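Side-chain contacts in phosphoribulokinase 1 (Rhodobacter sphaeroides, PDB 1A7J), which transfers the terminal phosphate of ATP to D-ribulose 5-phosphate, giving D-ribulose 1,5-bisphosphate for the Calvin cycle: residues His45-Ala50 / Ala65-Phe70; Ser125-Tyr130 / Asp281-Glu286; Tyr245-Ile250 / Asn259-Pro264. All blocks are in the same frame, centred on the assembly; numbering follows the deposited sequence.

Interaction 1 of 3, residues His45-Ala50 / Ala65-Phe70; sequences HRFNRA and ATFSHF. With SO4 (sulfate ion), chain B.
Two imidazoles meet here because the first torsion of His45 (chi1 -74°) sets its ring beside the backbone N, directed at 65-70, while the ring of His69 reaches back across the gap. The rings form an offset stack, with centroids 4.1 Å apart and planes inclined by 22°. CD2 of His69 does most of the touching: it lies above the centre of the His45 ring, 3.4 Å from CE1 of His45. The two side chains run roughly at right angles, and no hydrogen bond joins their nitrogens; the contact is one of ring faces. His69 is also tied to a sulfate ion, probably from the crystallisation liquor, for its ND1 donates to O3 of the sulfate at 3.1 Å (N-H...O 148°), with a weak bond from its backbone N to O1. One ring thus presents a face to His45 and its ND1 edge to an anion. Replacing His45 by an alanine would probably strip the stacking partner from the face of His69 and leave that imidazole freer to turn away from the sulfate. Two residues on from His45 and two before His69, the rings of Phe47 and Phe67 touch as apolar groups: CZ of Phe67 comes to the edge of the Phe47 ring, near its plane, 4.2 Å from CE2 of Phe47. The His45 side chain comes within about 4 Å of that of Asp42, a residue of the catalytic site, so the stack borders the active site of this P-loop kinase. Both phenylalanines pack on Met52 and Glu55 of helix 49-62, which connects the two segments, and Phe67 makes a cation-pi contact with Arg59. Beyond 65-70 lies helix 180-195, whose Arg187, another catalytic-site residue, touches Ser68 and Phe70.

Interaction 2 of 3, residues Ser125-Tyr130 / Asp281-Glu286; sequences SHLLFY and DRVVRE
His126 and Val284 mark the closest approach of the two backbones, their CA atoms 6.5 Å apart, where the chain leading into strand 127-132 passes the C-terminal part of helix 268-284. No hydrogen bond crosses between the segments. Within the helical one, Arg285 N still bonds to Asp281 O at 2.8 Å, and the bond from Glu286 N to Val283 O is weak and longer. The join is made by aliphatic groups. CG2 of Val284 is the shared point: it meets CD2 of Leu127 at 3.9 Å and the CB of His126 at 4.2 Å, so one methyl fits against two successive residues. Leu127 and Val284 come together at about a right angle. With chi1 at 51°, CG of Leu127 is wedged between its own backbone N and carbonyl carbon, and from there CD2 also reaches CG1 of Val283, 4.3 Å away. On the far side of the helix segment, NH1 of Arg282 and OE2 of Glu286 form a salt bridge of 2.9 Å. Val34, in the loop before strand 36-40, touches His126, Leu127 and Val284 and so fills in beside the pair. A C-terminal helix lying against the start of strand 127-132, next to the edge strand 36-40 of the mixed sheet, suits the alpha/beta layering of P-loop kinases, and this contact joins those two layers well away from the annotated sites.

Interaction 3 of 3, residues Tyr245-Ile250 / Asn259-Pro264; sequences YLTSMI and NSIVVP
Helix 243-249 packs here on strand 260-264, a member of the large mixed sheet that forms the centre of this alpha/beta, adenylate kinase-like fold. The helix lies just before the strand in the chain, with strand 254-257 between them, and the contact between the two is buried and wholly apolar. Ile261 and Val263 of the strand supply the contacts. Ile261 sends CD1 outward through an extended chain (chi1 -175°, chi2 165°), and this one methyl meets two neighbours on the helix: CG2 of Thr247 at 3.6 Å and CB of Leu246 at 4.0 Å. The hydroxyl of Thr247 is spent elsewhere, on the carbonyl O of Phe243 one helical turn back, which leaves its methyl for the strand. Ala271 and Leu274 of helix 268-284 press on Ile250, while Leu246 touches Ile275, so Leu246 and Ile250 meet both the strand and helix 268-284. Ile250, the residue at which the chain leaves helical geometry, meets Val263 with both branches, the two side chains at about a right angle. There CG2 of Val263 touches CG2 of Ile250 at 3.6 Å and CD1 of Ile250 at 3.7 Å.

Overall arrangement
Interaction 1 is complete before interaction 2 opens, and interaction 3 is nested in the long loop that interaction 2 closes. Their centres are well separated: about 32 Å between interactions 1 and 2, 38 Å between interactions 1 and 3, and 25 Å between interactions 2 and 3. Interactions 2 and 3 both reach the large mixed sheet, through strands 127-132 and 260-264, and helix 268-284, which follows the latter, returns to the former. Interaction 1, by contrast, lies across the chain's centre from both, bordering the catalytic site. Interactions 2 and 3 thus join helices to the sheet, whereas interaction 1 joins loops flanking helix 49-62 near the catalytic site.

Interaction 1 of 3, residues His45-Ala50 / Ala65-Phe70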
loop_
_atom_site.group_PDB
_atom_site.type_symbol
_atom_site.label_atom_id
_atom_site.label_comp_id
_atom_site.label_asym_id
_atom_site.label_seq_id
_atom_site.Cartn_x
_atom_site.Cartn_y
_atom_site.Cartn_z
ATOM N N HIS A 45 2.654 12.122 4.589
ATOM C CA HIS A 45 2.594 12.232 6.039
ATOM C C HIS A 45 2.576 13.699 6.385
ATOM O O HIS A 45 3.308 14.475 5.793
ATOM C CB HIS A 45 3.813 11.584 6.677
ATOM C CG HIS A 45 3.788 10.089 6.660
ATOM N ND1 HIS A 45 4.907 9.331 6.907
ATOM C CD2 HIS A 45 2.787 9.215 6.425
ATOM C CE1 HIS A 45 4.603 8.048 6.821
ATOM N NE2 HIS A 45 3.315 7.952 6.527
ATOM N N ARG A 46 1.749 14.077 7.348
ATOM C CA ARG A 46 1.678 15.460 7.790
ATOM C C ARG A 46 3.001 15.952 8.395
ATOM O O ARG A 46 3.404 17.111 8.189
ATOM C CB ARG A 46 0.537 15.628 8.799
ATOM C CG ARG A 46 0.021 17.054 8.933
ATOM C CD ARG A 46 -1.503 17.100 9.002
ATOM N NE ARG A 46 -2.106 17.788 7.852
ATOM C CZ ARG A 46 -3.317 17.517 7.369
ATOM N NH1 ARG A 46 -4.011 16.489 7.847
ATOM N NH2 ARG A 46 -3.817 18.235 6.369
ATOM N N PHE A 47 3.696 15.073 9.118
ATOM C CA PHE A 47 4.843 15.506 9.913
ATOM C C PHE A 47 6.119 14.816 9.507
ATOM O O PHE A 47 6.121 13.630 9.174
ATOM C CB PHE A 47 4.595 15.259 11.400
ATOM C CG PHE A 47 3.349 15.893 11.927
ATOM C CD1 PHE A 47 3.200 17.276 11.891
ATOM C CD2 PHE A 47 2.323 15.115 12.461
ATOM C CE1 PHE A 47 2.053 17.876 12.384
ATOM C CE2 PHE A 47 1.171 15.706 12.957
ATOM C CZ PHE A 47 1.034 17.088 12.917
ATOM N N ASN A 48 7.191 15.602 9.469
ATOM C CA ASN A 48 8.559 15.087 9.467
ATOM C C ASN A 48 8.825 14.437 10.817
ATOM O O ASN A 48 8.056 14.637 11.768
ATOM C CB ASN A 48 9.558 16.230 9.240
ATOM C CG ASN A 48 9.356 17.393 10.203
ATOM O OD1 ASN A 48 8.290 18.006 10.243
ATOM N ND2 ASN A 48 10.382 17.700 10.979
ATOM N N ARG A 49 9.950 13.736 10.921
ATOM C CA ARG A 49 10.245 12.932 12.104
ATOM C C ARG A 49 10.107 13.715 13.425
ATOM O O ARG A 49 9.298 13.348 14.284
ATOM C CB ARG A 49 11.643 12.298 11.980
ATOM C CG ARG A 49 11.825 10.946 12.697
ATOM C CD ARG A 49 13.256 10.390 12.556
ATOM N NE ARG A 49 13.369 9.389 11.488
ATOM C CZ ARG A 49 14.501 9.068 10.861
ATOM N NH1 ARG A 49 15.653 9.659 11.171
ATOM N NH2 ARG A 49 14.481 8.155 9.901
ATOM N N ALA A 50 10.757 14.871 13.532
ATOM C CA ALA A 50 10.764 15.600 14.799
ATOM C C ALA A 50 9.367 16.009 15.186
ATOM O O ALA A 50 8.923 15.720 16.290
ATOM C CB ALA A 50 11.638 16.820 14.701
ATOM N N ALA A 65 -3.026 7.434 23.829
ATOM C CA ALA A 65 -2.233 6.375 23.237
ATOM C C ALA A 65 -2.940 5.823 21.998
ATOM O O ALA A 65 -3.188 4.616 21.893
ATOM C CB ALA A 65 -1.980 5.270 24.268
ATOM N N THR A 66 -3.315 6.720 21.084
ATOM C CA THR A 66 -4.005 6.313 19.862
ATOM C C THR A 66 -3.508 6.978 18.583
ATOM O O THR A 66 -4.053 6.730 17.509
ATOM C CB THR A 66 -5.519 6.568 19.936
ATOM O OG1 THR A 66 -5.782 7.964 19.739
ATOM C CG2 THR A 66 -6.084 6.101 21.282
ATOM N N PHE A 67 -2.561 7.899 18.702
ATOM C CA PHE A 67 -2.010 8.535 17.512
ATOM C C PHE A 67 -0.857 7.721 16.893
ATOM O O PHE A 67 0.039 7.243 17.612
ATOM C CB PHE A 67 -1.533 9.940 17.844
ATOM C CG PHE A 67 -1.216 10.762 16.639
ATOM C CD1 PHE A 67 -2.212 11.069 15.721
ATOM C CD2 PHE A 67 0.086 11.173 16.393
ATOM C CE1 PHE A 67 -1.920 11.757 14.581
ATOM C CE2 PHE A 67 0.396 11.863 15.252
ATOM C CZ PHE A 67 -0.602 12.154 14.342
ATOM N N SER A 68 -0.903 7.541 15.569
ATOM C CA SER A 68 0.178 6.890 14.831
ATOM C C SER A 68 0.090 7.240 13.371
ATOM O O SER A 68 -0.911 7.804 12.934
ATOM C CB SER A 68 0.096 5.373 14.970
ATOM O OG SER A 68 -1.124 4.872 14.445
ATOM N N HIS A 69 1.052 6.728 12.609
ATOM C CA HIS A 69 1.135 6.920 11.156
ATOM C C HIS A 69 -0.036 6.363 10.359
ATOM O O HIS A 69 -0.082 6.514 9.149
ATOM C CB HIS A 69 2.415 6.281 10.630
ATOM C CG HIS A 69 3.574 7.221 10.578
ATOM N ND1 HIS A 69 4.807 6.916 11.112
ATOM C CD2 HIS A 69 3.673 8.483 10.094
ATOM C CE1 HIS A 69 5.614 7.953 10.968
ATOM N NE2 HIS A 69 4.950 8.916 10.352
ATOM N N PHE A 70 -0.884 5.597 11.031
ATOM C CA PHE A 70 -2.078 5.024 10.450
ATOM C C PHE A 70 -3.251 6.004 10.521
ATOM O O PHE A 70 -4.130 5.980 9.653
ATOM C CB PHE A 70 -2.446 3.734 11.199
ATOM C CG PHE A 70 -1.558 2.547 10.875
ATOM C CD1 PHE A 70 -0.909 2.450 9.647
ATOM C CD2 PHE A 70 -1.457 1.487 11.772
ATOM C CE1 PHE A 70 -0.174 1.315 9.309
ATOM C CE2 PHE A 70 -0.726 0.345 11.447
ATOM C CZ PHE A 70 -0.083 0.260 10.212
HETATM S S SO4 B . 4.582 4.426 13.785
HETATM O O1 SO4 B . 3.747 5.485 14.275
HETATM O O2 SO4 B . 3.909 3.725 12.725
HETATM O O3 SO4 B . 5.802 4.987 13.292
HETATM O O4 SO4 B . 4.873 3.526 14.843
#

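Interaction 2 of 3, residues Ser125-Tyr130 / Asp281-Glu286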
loop_
_atom_site.group_PDB
_atom_site.type_symbol
_atom_site.label_atom_id
_atom_site.label_comp_id
_atom_site.label_asym_id
_atom_site.label_seq_id
_atom_site.Cartn_x
_atom_site.Cartn_y
_atom_site.Cartn_z
ATOM N N SER A 125 1.706 11.432 -19.309
ATOM C CA SER A 125 1.518 10.208 -18.532
ATOM C C SER A 125 0.251 9.432 -18.905
ATOM O O SER A 125 -0.798 10.013 -19.168
ATOM C CB SER A 125 1.502 10.539 -17.037
ATOM O OG SER A 125 2.620 11.336 -16.693
ATOM N N HIS A 126 0.389 8.113 -18.970
ATOM C CA HIS A 126 -0.709 7.205 -19.283
ATOM C C HIS A 126 -1.542 6.918 -18.027
ATOM O O HIS A 126 -2.733 6.627 -18.119
ATOM C CB HIS A 126 -0.140 5.872 -19.845
ATOM C CG HIS A 126 0.078 5.854 -21.349
ATOM N ND1 HIS A 126 1.333 6.034 -21.925
ATOM C CD2 HIS A 126 -0.807 5.792 -22.389
ATOM C CE1 HIS A 126 1.203 6.116 -23.249
ATOM N NE2 HIS A 126 -0.085 5.972 -23.559
ATOM N N LEU A 127 -0.871 6.857 -16.879
ATOM C CA LEU A 127 -1.540 6.674 -15.596
ATOM C C LEU A 127 -0.700 7.162 -14.439
ATOM O O LEU A 127 0.502 7.396 -14.583
ATOM C CB LEU A 127 -1.889 5.214 -15.370
ATOM C CG LEU A 127 -0.757 4.218 -15.560
ATOM C CD1 LEU A 127 -0.094 3.886 -14.236
ATOM C CD2 LEU A 127 -1.335 2.973 -16.193
ATOM N N LEU A 128 -1.364 7.436 -13.324
ATOM C CA LEU A 128 -0.671 7.678 -12.065
ATOM C C LEU A 128 -0.673 6.367 -11.297
ATOM O O LEU A 128 -1.527 5.520 -11.529
ATOM C CB LEU A 128 -1.385 8.784 -11.256
ATOM C CG LEU A 128 -1.202 8.997 -9.737
ATOM C CD1 LEU A 128 0.242 9.326 -9.380
ATOM C CD2 LEU A 128 -2.101 10.121 -9.283
ATOM N N PHE A 129 0.365 6.165 -10.493
ATOM C CA PHE A 129 0.490 4.988 -9.652
ATOM C C PHE A 129 0.750 5.427 -8.229
ATOM O O PHE A 129 1.689 6.165 -7.979
ATOM C CB PHE A 129 1.659 4.138 -10.117
ATOM C CG PHE A 129 1.886 2.909 -9.287
ATOM C CD1 PHE A 129 0.954 1.873 -9.300
ATOM C CD2 PHE A 129 3.057 2.758 -8.548
ATOM C CE1 PHE A 129 1.181 0.695 -8.594
ATOM C CE2 PHE A 129 3.296 1.590 -7.840
ATOM C CZ PHE A 129 2.358 0.553 -7.861
ATOM N N TYR A 130 -0.026 4.906 -7.290
ATOM C CA TYR A 130 0.171 5.205 -5.877
ATOM C C TYR A 130 0.469 3.899 -5.118
ATOM O O TYR A 130 -0.156 2.873 -5.385
ATOM C CB TYR A 130 -1.099 5.858 -5.327
ATOM C CG TYR A 130 -1.106 6.041 -3.839
ATOM C CD1 TYR A 130 -1.526 5.020 -2.993
ATOM C CD2 TYR A 130 -0.662 7.227 -3.266
ATOM C CE1 TYR A 130 -1.495 5.164 -1.621
ATOM C CE2 TYR A 130 -0.625 7.391 -1.876
ATOM C CZ TYR A 130 -1.046 6.352 -1.070
ATOM O OH TYR A 130 -1.055 6.506 0.298
ATOM N N ASP A 281 -3.723 -2.999 -19.192
ATOM C CA ASP A 281 -3.868 -2.799 -20.619
ATOM C C ASP A 281 -5.266 -2.309 -20.934
ATOM O O ASP A 281 -5.430 -1.224 -21.477
ATOM C CB ASP A 281 -3.572 -4.089 -21.390
ATOM C CG ASP A 281 -2.079 -4.368 -21.521
ATOM O OD1 ASP A 281 -1.281 -3.405 -21.606
ATOM O OD2 ASP A 281 -1.699 -5.558 -21.560
ATOM N N ARG A 282 -6.278 -3.025 -20.463
ATOM C CA ARG A 282 -7.666 -2.635 -20.700
ATOM C C ARG A 282 -7.929 -1.224 -20.195
ATOM O O ARG A 282 -9.024 -0.674 -20.365
ATOM C CB ARG A 282 -8.609 -3.617 -19.996
ATOM C CG ARG A 282 -8.974 -4.885 -20.869
ATOM C CD ARG A 282 -10.255 -4.577 -21.692
ATOM N NE ARG A 282 -11.387 -4.265 -20.770
ATOM C CZ ARG A 282 -12.415 -3.449 -21.073
ATOM N NH1 ARG A 282 -12.389 -2.704 -22.212
ATOM N NH2 ARG A 282 -13.483 -3.352 -20.239
ATOM N N VAL A 283 -6.958 -0.710 -19.454
ATOM C CA VAL A 283 -7.061 0.571 -18.795
ATOM C C VAL A 283 -6.334 1.599 -19.673
ATOM O O VAL A 283 -6.911 2.623 -20.029
ATOM C CB VAL A 283 -6.480 0.439 -17.315
ATOM C CG1 VAL A 283 -5.133 1.124 -17.177
ATOM C CG2 VAL A 283 -7.494 0.954 -16.258
ATOM N N VAL A 284 -5.186 1.205 -20.209
ATOM C CA VAL A 284 -4.349 2.078 -21.023
ATOM C C VAL A 284 -4.889 2.189 -22.444
ATOM O O VAL A 284 -4.649 3.182 -23.122
ATOM C CB VAL A 284 -2.877 1.557 -21.023
ATOM C CG1 VAL A 284 -2.190 1.785 -22.369
ATOM C CG2 VAL A 284 -2.121 2.221 -19.912
ATOM N N ARG A 285 -5.772 1.263 -22.801
ATOM C CA ARG A 285 -6.405 1.230 -24.121
ATOM C C ARG A 285 -7.782 1.921 -24.184
ATOM O O ARG A 285 -8.306 2.136 -25.275
ATOM C CB ARG A 285 -6.554 -0.220 -24.599
ATOM C CG ARG A 285 -5.246 -0.960 -24.835
ATOM C CD ARG A 285 -5.502 -2.418 -25.178
ATOM N NE ARG A 285 -6.073 -2.567 -26.513
ATOM C CZ ARG A 285 -6.522 -3.712 -27.019
ATOM N NH1 ARG A 285 -6.582 -4.806 -26.268
ATOM N NH2 ARG A 285 -6.950 -3.757 -28.273
ATOM N N GLU A 286 -8.402 2.183 -23.031
ATOM C CA GLU A 286 -9.662 2.928 -22.972
ATOM C C GLU A 286 -9.459 4.406 -22.656
ATOM O O GLU A 286 -10.406 5.188 -22.713
ATOM C CB GLU A 286 -10.601 2.312 -21.944
ATOM C CG GLU A 286 -11.251 1.032 -22.419
ATOM C CD GLU A 286 -12.551 0.762 -21.702
ATOM O OE1 GLU A 286 -13.543 1.465 -21.991
ATOM O OE2 GLU A 286 -12.574 -0.117 -20.816
#

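Interaction 3 of 3, residues Tyr245-Ile250 / Asn259-Pro264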
loop_
_atom_site.group_PDB
_atom_site.type_symbol
_atom_site.label_atom_id
_atom_site.label_comp_id
_atom_site.label_asym_id
_atom_site.label_seq_id
_atom_site.Cartn_x
_atom_site.Cartn_y
_atom_site.Cartn_z
ATOM N N TYR A 245 -6.925 -20.922 -16.063
ATOM C CA TYR A 245 -5.808 -20.377 -16.796
ATOM C C TYR A 245 -4.789 -20.179 -15.733
ATOM O O TYR A 245 -3.771 -20.840 -15.709
ATOM C CB TYR A 245 -6.170 -19.019 -17.373
ATOM C CG TYR A 245 -5.003 -18.238 -17.934
ATOM C CD1 TYR A 245 -4.315 -18.698 -19.040
ATOM C CD2 TYR A 245 -4.547 -17.079 -17.319
ATOM C CE1 TYR A 245 -3.197 -18.026 -19.507
ATOM C CE2 TYR A 245 -3.435 -16.408 -17.790
ATOM C CZ TYR A 245 -2.767 -16.888 -18.872
ATOM O OH TYR A 245 -1.660 -16.239 -19.351
ATOM N N LEU A 246 -5.200 -19.428 -14.731
ATOM C CA LEU A 246 -4.339 -19.028 -13.650
ATOM C C LEU A 246 -3.732 -20.174 -12.863
ATOM O O LEU A 246 -2.520 -20.233 -12.723
ATOM C CB LEU A 246 -5.119 -18.108 -12.739
ATOM C CG LEU A 246 -5.335 -16.751 -13.388
ATOM C CD1 LEU A 246 -6.354 -15.978 -12.645
ATOM C CD2 LEU A 246 -4.045 -16.015 -13.382
ATOM N N THR A 247 -4.545 -21.114 -12.400
ATOM C CA THR A 247 -4.014 -22.287 -11.716
ATOM C C THR A 247 -3.115 -23.193 -12.612
ATOM O O THR A 247 -2.228 -23.904 -12.122
ATOM C CB THR A 247 -5.140 -23.131 -11.135
ATOM O OG1 THR A 247 -5.911 -23.689 -12.200
ATOM C CG2 THR A 247 -6.037 -22.305 -10.268
ATOM N N SER A 248 -3.316 -23.157 -13.924
ATOM C CA SER A 248 -2.434 -23.868 -14.842
ATOM C C SER A 248 -1.103 -23.168 -14.881
ATOM O O SER A 248 -0.058 -23.803 -14.943
ATOM C CB SER A 248 -3.006 -23.878 -16.250
ATOM O OG SER A 248 -3.444 -25.168 -16.618
ATOM N N MET A 249 -1.144 -21.848 -14.901
ATOM C CA MET A 249 0.059 -21.099 -15.118
ATOM C C MET A 249 0.853 -21.010 -13.825
ATOM O O MET A 249 1.985 -21.464 -13.765
ATOM C CB MET A 249 -0.284 -19.711 -15.660
ATOM C CG MET A 249 -0.908 -19.740 -17.050
ATOM S SD MET A 249 0.261 -19.985 -18.374
ATOM C CE MET A 249 1.201 -18.574 -18.230
ATOM N N ILE A 250 0.216 -20.568 -12.751
ATOM C CA ILE A 250 0.897 -20.526 -11.480
ATOM C C ILE A 250 0.968 -21.896 -10.870
ATOM O O ILE A 250 -0.030 -22.459 -10.440
ATOM C CB ILE A 250 0.225 -19.598 -10.502
ATOM C CG1 ILE A 250 0.083 -18.206 -11.131
ATOM C CG2 ILE A 250 1.078 -19.524 -9.237
ATOM C CD1 ILE A 250 -0.891 -17.339 -10.434
ATOM N N ASN A 259 -14.090 -17.428 -5.728
ATOM C CA ASN A 259 -13.575 -16.120 -6.093
ATOM C C ASN A 259 -12.236 -15.782 -5.515
ATOM O O ASN A 259 -11.868 -14.619 -5.532
ATOM C CB ASN A 259 -14.567 -15.023 -5.695
ATOM C CG ASN A 259 -14.535 -14.676 -4.205
ATOM O OD1 ASN A 259 -14.360 -15.532 -3.347
ATOM N ND2 ASN A 259 -14.836 -13.430 -3.902
ATOM N N SER A 260 -11.490 -16.767 -5.018
ATOM C CA SER A 260 -10.128 -16.494 -4.566
ATOM C C SER A 260 -9.132 -17.610 -4.818
ATOM O O SER A 260 -9.459 -18.772 -4.698
ATOM C CB SER A 260 -10.123 -16.084 -3.088
ATOM O OG SER A 260 -10.471 -17.142 -2.230
ATOM N N ILE A 261 -7.948 -17.254 -5.281
ATOM C CA ILE A 261 -6.941 -18.251 -5.596
ATOM C C ILE A 261 -5.839 -18.168 -4.544
ATOM O O ILE A 261 -5.472 -17.060 -4.126
ATOM C CB ILE A 261 -6.365 -17.997 -7.020
ATOM C CG1 ILE A 261 -5.388 -19.116 -7.428
ATOM C CG2 ILE A 261 -5.705 -16.666 -7.062
ATOM C CD1 ILE A 261 -5.042 -19.151 -8.923
ATOM N N VAL A 262 -5.419 -19.314 -4.004
ATOM C CA VAL A 262 -4.247 -19.334 -3.129
ATOM C C VAL A 262 -2.991 -19.714 -3.911
ATOM O O VAL A 262 -2.983 -20.672 -4.661
ATOM C CB VAL A 262 -4.427 -20.299 -1.941
ATOM C CG1 VAL A 262 -3.286 -20.135 -0.976
ATOM C CG2 VAL A 262 -5.737 -20.012 -1.245
ATOM N N VAL A 263 -1.914 -18.984 -3.687
ATOM C CA VAL A 263 -0.762 -19.044 -4.556
ATOM C C VAL A 263 0.486 -19.102 -3.679
ATOM O O VAL A 263 0.607 -18.316 -2.751
ATOM C CB VAL A 263 -0.816 -17.787 -5.445
ATOM C CG1 VAL A 263 0.474 -17.015 -5.441
ATOM C CG2 VAL A 263 -1.194 -18.185 -6.857
ATOM N N PRO A 264 1.378 -20.094 -3.864
ATOM C CA PRO A 264 2.618 -20.056 -3.087
ATOM C C PRO A 264 3.269 -18.674 -3.042
ATOM O O PRO A 264 3.279 -17.972 -4.046
ATOM C CB PRO A 264 3.506 -21.071 -3.792
ATOM C CG PRO A 264 2.629 -21.747 -4.817
ATOM C CD PRO A 264 1.223 -21.393 -4.512
#